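Local atomic coordinates of superoxide dismutase [Cu-Zn] (Bacteroidetes bacterium GWA2_30_7, PDB entry 7B4O), a protein that probably catalyses the dismutation of superoxide to oxygen and hydrogen peroxide, and in this crystal carries zinc in both metal sites of the copper-zinc pair. Residues A[71-76]-A[114-119]; A[75-80]-A[87-92]. All blocks are in the same frame, centred on the assembly; numbering follows the deposited sequence.

Contact 1: residues A[71-76]-A[114-119]. With ZN (zinc ion), chain H.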
loop_
_atom_site.group_PDB
_atom_site.type_symbol
_atom_site.label_atom_id
_atom_site.label_comp_id
_atom_site.label_asym_id
_atom_site.label_seq_id
_atom_site.Cartn_x
_atom_site.Cartn_y
_atom_site.Cartn_z
ATOM N N ASN A 71 5.940 -2.521 15.837
ATOM C CA ASN A 71 6.443 -2.397 17.223
ATOM C C ASN A 71 7.930 -2.066 17.197
ATOM O O ASN A 71 8.740 -2.777 17.787
ATOM C CB ASN A 71 6.147 -3.674 18.005
ATOM C CG ASN A 71 6.499 -3.555 19.472
ATOM O OD1 ASN A 71 6.547 -2.451 20.024
ATOM N ND2 ASN A 71 6.706 -4.697 20.095
ATOM N N PRO A 72 8.326 -0.944 16.568
ATOM C CA PRO A 72 9.746 -0.605 16.471
ATOM C C PRO A 72 10.375 -0.297 17.839
ATOM O O PRO A 72 11.588 -0.411 17.951
ATOM C CB PRO A 72 9.750 0.608 15.543
ATOM C CG PRO A 72 8.401 1.243 15.763
ATOM C CD PRO A 72 7.458 0.062 15.932
ATOM N N GLU A 73 9.567 0.060 18.849
ATOM C CA GLU A 73 10.089 0.367 20.214
ATOM C C GLU A 73 10.203 -0.909 21.058
ATOM O O GLU A 73 10.726 -0.812 22.158
ATOM C CB GLU A 73 9.220 1.432 20.879
ATOM C CG GLU A 73 9.409 2.803 20.239
ATOM C CD GLU A 73 10.781 3.422 20.491
ATOM O OE1 GLU A 73 11.227 3.390 21.651
ATOM O OE2 GLU A 73 11.421 3.916 19.526
ATOM N N GLU A 74 9.724 -2.060 20.561
ATOM C CA GLU A 74 9.809 -3.366 21.275
ATOM C C GLU A 74 9.098 -3.236 22.625
ATOM O O GLU A 74 9.671 -3.626 23.672
ATOM C CB GLU A 74 11.261 -3.820 21.422
ATOM C CG GLU A 74 11.939 -4.070 20.083
ATOM C CD GLU A 74 13.417 -4.427 20.137
ATOM O OE1 GLU A 74 14.060 -4.460 19.064
ATOM O OE2 GLU A 74 13.921 -4.659 21.241
ATOM N N LYS A 75 7.890 -2.683 22.605
ATOM C CA LYS A 75 7.037 -2.463 23.789
ATOM C C LYS A 75 5.903 -3.491 23.795
ATOM O O LYS A 75 5.820 -4.319 22.866
ATOM C CB LYS A 75 6.583 -1.002 23.806
ATOM C CG LYS A 75 7.727 -0.060 24.194
ATOM C CD LYS A 75 7.376 1.403 24.268
ATOM C CE LYS A 75 6.347 1.737 25.324
ATOM N NZ LYS A 75 6.857 1.501 26.691
ATOM N N SER A 76 5.116 -3.472 24.864
ATOM C CA SER A 76 3.965 -4.378 25.087
ATOM C C SER A 76 2.758 -3.863 24.312
ATOM O O SER A 76 2.711 -2.685 23.994
ATOM C CB SER A 76 3.655 -4.500 26.550
ATOM O OG SER A 76 4.750 -5.069 27.229
ATOM N N GLY A 114 11.424 8.422 9.413
ATOM C CA GLY A 114 12.340 7.786 10.372
ATOM C C GLY A 114 11.893 6.385 10.757
ATOM O O GLY A 114 11.032 5.820 10.051
ATOM N N GLU A 115 12.447 5.867 11.860
ATOM C CA GLU A 115 12.321 4.451 12.315
ATOM C C GLU A 115 10.868 4.105 12.662
ATOM O O GLU A 115 10.483 2.942 12.463
ATOM C CB GLU A 115 13.216 4.202 13.531
ATOM C CG GLU A 115 14.699 4.290 13.206
ATOM C CD GLU A 115 15.644 4.102 14.386
ATOM O OE1 GLU A 115 15.174 3.675 15.466
ATOM O OE2 GLU A 115 16.853 4.383 14.220
ATOM N N HIS A 116 10.108 5.062 13.196
ATOM C CA HIS A 116 8.692 4.880 13.611
ATOM C C HIS A 116 7.743 5.107 12.425
ATOM O O HIS A 116 6.518 5.069 12.671
ATOM C CB HIS A 116 8.319 5.830 14.759
ATOM C CG HIS A 116 8.966 5.521 16.064
ATOM N ND1 HIS A 116 8.652 6.216 17.234
ATOM C CD2 HIS A 116 9.899 4.604 16.403
ATOM C CE1 HIS A 116 9.371 5.736 18.221
ATOM N NE2 HIS A 116 10.141 4.747 17.739
ATOM N N SER A 117 8.248 5.402 11.216
ATOM C CA SER A 117 7.377 5.790 10.076
ATOM C C SER A 117 6.394 4.660 9.799
ATOM O O SER A 117 6.819 3.503 9.701
ATOM C CB SER A 117 8.109 6.139 8.810
ATOM O OG SER A 117 7.171 6.438 7.781
ATOM N N ILE A 118 5.126 5.009 9.613
ATOM C CA ILE A 118 4.064 4.025 9.263
ATOM C C ILE A 118 3.986 3.854 7.752
ATOM O O ILE A 118 3.212 2.984 7.304
ATOM C CB ILE A 118 2.713 4.428 9.869
ATOM C CG1 ILE A 118 2.169 5.722 9.257
ATOM C CG2 ILE A 118 2.828 4.483 11.384
ATOM C CD1 ILE A 118 0.731 5.979 9.596
ATOM N N ILE A 119 4.731 4.628 6.973
ATOM C CA ILE A 119 4.657 4.523 5.488
ATOM C C ILE A 119 5.179 3.147 5.071
ATOM O O ILE A 119 6.279 2.754 5.474
ATOM C CB ILE A 119 5.436 5.657 4.800
ATOM C CG1 ILE A 119 4.919 7.042 5.188
ATOM C CG2 ILE A 119 5.435 5.452 3.298
ATOM C CD1 ILE A 119 3.469 7.295 4.912
HETATM ZN ZN ZN H . 14.147 1.960 15.788
#

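Contact 2: residues A[75-80]-A[87-92]. With ZN (zinc ion), chain F.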
loop_
_atom_site.group_PDB
_atom_site.type_symbol
_atom_site.label_atom_id
_atom_site.label_comp_id
_atom_site.label_asym_id
_atom_site.label_seq_id
_atom_site.Cartn_x
_atom_site.Cartn_y
_atom_site.Cartn_z
ATOM N N LYS A 75 7.890 -2.683 22.605
ATOM C CA LYS A 75 7.037 -2.463 23.789
ATOM C C LYS A 75 5.903 -3.491 23.795
ATOM O O LYS A 75 5.820 -4.319 22.866
ATOM C CB LYS A 75 6.583 -1.002 23.806
ATOM C CG LYS A 75 7.727 -0.060 24.194
ATOM C CD LYS A 75 7.376 1.403 24.268
ATOM C CE LYS A 75 6.347 1.737 25.324
ATOM N NZ LYS A 75 6.857 1.501 26.691
ATOM N N SER A 76 5.116 -3.472 24.864
ATOM C CA SER A 76 3.965 -4.378 25.087
ATOM C C SER A 76 2.758 -3.863 24.312
ATOM O O SER A 76 2.711 -2.685 23.994
ATOM C CB SER A 76 3.655 -4.500 26.550
ATOM O OG SER A 76 4.750 -5.069 27.229
ATOM N N HIS A 77 1.796 -4.743 24.057
ATOM C CA HIS A 77 0.508 -4.394 23.414
ATOM C C HIS A 77 -0.339 -3.589 24.399
ATOM O O HIS A 77 -0.406 -3.971 25.586
ATOM C CB HIS A 77 -0.226 -5.650 22.980
ATOM C CG HIS A 77 -1.519 -5.345 22.307
ATOM N ND1 HIS A 77 -1.598 -4.812 21.026
ATOM C CD2 HIS A 77 -2.787 -5.408 22.770
ATOM C CE1 HIS A 77 -2.868 -4.615 20.730
ATOM N NE2 HIS A 77 -3.614 -4.972 21.771
ATOM N N GLY A 78 -1.024 -2.555 23.927
ATOM C CA GLY A 78 -1.971 -1.805 24.764
ATOM C C GLY A 78 -2.971 -1.022 23.951
ATOM O O GLY A 78 -3.144 -1.325 22.751
ATOM N N ALA A 79 -3.606 -0.055 24.603
ATOM C CA ALA A 79 -4.608 0.859 24.019
ATOM C C ALA A 79 -3.899 2.076 23.445
ATOM O O ALA A 79 -2.804 2.426 23.883
ATOM C CB ALA A 79 -5.613 1.247 25.069
ATOM N N PRO A 80 -4.516 2.781 22.476
ATOM C CA PRO A 80 -3.931 3.996 21.911
ATOM C C PRO A 80 -3.476 5.017 22.968
ATOM O O PRO A 80 -2.446 5.657 22.770
ATOM C CB PRO A 80 -5.064 4.583 21.048
ATOM C CG PRO A 80 -5.959 3.423 20.733
ATOM C CD PRO A 80 -5.779 2.406 21.832
ATOM N N ILE A 87 3.483 1.010 18.477
ATOM C CA ILE A 87 3.140 2.122 17.551
ATOM C C ILE A 87 1.848 1.740 16.813
ATOM O O ILE A 87 0.976 2.605 16.643
ATOM C CB ILE A 87 4.288 2.439 16.583
ATOM C CG1 ILE A 87 5.546 2.929 17.305
ATOM C CG2 ILE A 87 3.822 3.445 15.543
ATOM C CD1 ILE A 87 5.337 4.120 18.215
ATOM N N GLY A 88 1.705 0.471 16.441
ATOM C CA GLY A 88 0.553 0.030 15.627
ATOM C C GLY A 88 -0.747 -0.135 16.401
ATOM O O GLY A 88 -1.739 -0.578 15.783
ATOM N N ASP A 89 -0.791 0.140 17.704
ATOM C CA ASP A 89 -1.991 -0.127 18.537
ATOM C C ASP A 89 -2.992 1.017 18.425
ATOM O O ASP A 89 -2.977 1.926 19.262
ATOM C CB ASP A 89 -1.595 -0.415 19.986
ATOM C CG ASP A 89 -0.884 -1.741 20.140
ATOM O OD1 ASP A 89 -0.927 -2.568 19.176
ATOM O OD2 ASP A 89 -0.286 -1.947 21.222
ATOM N N LEU A 90 -3.853 0.969 17.398
ATOM C CA LEU A 90 -4.856 2.030 17.148
ATOM C C LEU A 90 -6.224 1.607 17.711
ATOM O O LEU A 90 -7.196 2.288 17.407
ATOM C CB LEU A 90 -4.942 2.337 15.649
ATOM C CG LEU A 90 -3.621 2.542 14.908
ATOM C CD1 LEU A 90 -3.885 3.122 13.530
ATOM C CD2 LEU A 90 -2.639 3.441 15.654
ATOM N N GLY A 91 -6.268 0.581 18.568
ATOM C CA GLY A 91 -7.454 0.221 19.364
ATOM C C GLY A 91 -8.499 -0.527 18.551
ATOM O O GLY A 91 -8.148 -1.531 17.903
ATOM N N ASN A 92 -9.743 -0.063 18.620
ATOM C CA ASN A 92 -10.898 -0.722 17.967
ATOM C C ASN A 92 -11.617 0.286 17.081
ATOM O O ASN A 92 -11.662 1.489 17.418
ATOM C CB ASN A 92 -11.882 -1.313 18.970
ATOM C CG ASN A 92 -11.288 -2.512 19.673
ATOM O OD1 ASN A 92 -11.138 -3.567 19.065
ATOM N ND2 ASN A 92 -10.917 -2.350 20.930
HETATM ZN ZN ZN F . -0.210 -4.303 19.586
HETATM O O HOH W 1 -4.796 -1.389 20.363
#

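Contact 1: residues A[71-76]-A[114-119]
OE1 of E115 binds a zinc ion at 2.0 Å, and the backbone O of the same residue packs against CB of P72, 3.9 Å away. In the Greek-key beta-barrel of copper-zinc superoxide dismutases, this is a surface meeting of two connecting loops, the metal-binding loop between strands 46-53 and 89-95 and the loop between strands 101-107 and 122-126. H116 has the largest share. CG of P72 comes obliquely to CD2 of the imidazole at 3.7 Å, and from the same turn as P72, E73 reaches the NE2 corner, its OE2 near the ring plane at the edge. NE2 donates to OE2 in a His-carboxylate hydrogen bond with an N-H...O angle of 149°; the modelled length, 2.3 Å, is too short to be taken literally. The carboxylate stands 76° to the ring, so the two flat groups are nearly perpendicular. E73 gets there by a bend: chi2 of -69° folds the chain over so that CG also sits 3.3 Å from NE2 of H116. OE1 of E115 lies 5.5 Å from OE2 of E73, like charges not in contact, which the zinc ion on E115 would probably offset in part.

Both partners are mounted on type I beta turns, N71 to E74 and G114 to S117. The first is braced by the N71 side chain, whose OD1 accepts from the backbone N of K75 on an in-plane lone pair, while ND2 returns a bond to the K75 carbonyl, tilted out of the amide plane. S117, last residue of the second turn, opens an ST turn, its OG accepting from N of I119 at 3.1 Å.

Contact 2: residues A[75-80]-A[87-92]
The H77 imidazole and the D89 carboxylate are turned 73° apart and cross obliquely around one zinc ion, with ND1 of H77 at 2.1 Å and OD1 of D89 at 1.9 Å from the metal. The two ligand atoms thus lie close together because the zinc draws them in; H69 and H86 complete the site. H77 swings its ring away from its own backbone N (chi1 -179°), which brings ND1 to the metal; its NE2 is hydrogen-bonded to D130. The second carboxylate oxygen of D89 is gripped as well: N of G78 donates to OD2 of D89 at 2.9 Å, almost straight, from above the carboxylate plane. One backbone amide therefore helps fix the rotation of a first-shell ligand.

This is the zinc site of the copper-zinc superoxide dismutase fold, where the metal-binding loop is tied to strand 89-95. D89 itself is the centre of an inverse gamma turn, and its buried carbonyl O has no polar partner in the model and is approached by CA of P80 in a CH...O contact. The P80 ring lies across the next peptide, CG 3.5 Å from C of L90. Without CG and CD, an alanine in place of P80 is likely to leave a gap over the L90-G91 peptide. A water bridges G78 O and, weakly, G91 N, which lies 3.0 Å from it.

In the fold
Both contacts use the same metal-binding loop, sharing K75 and S76, but they fasten it at different depths. Contact 1 is at the surface, where the loop meets another loop through a carboxylate, an imidazole and a proline, with a peripheral zinc ion at its side. Contact 2 is buried and anchors the loop to strand 89-95, outermost in the sheet within this chain; zinc coordination and a carboxylate bond to backbone dominate there. The two centres lie 11 Å apart and join through I87, whose CG1 is 3.7 Å from CG of P72 and whose CD1 packs against ND1 of H116, a nonpolar link between the surface contact and the residues leading into the strand that bears D89.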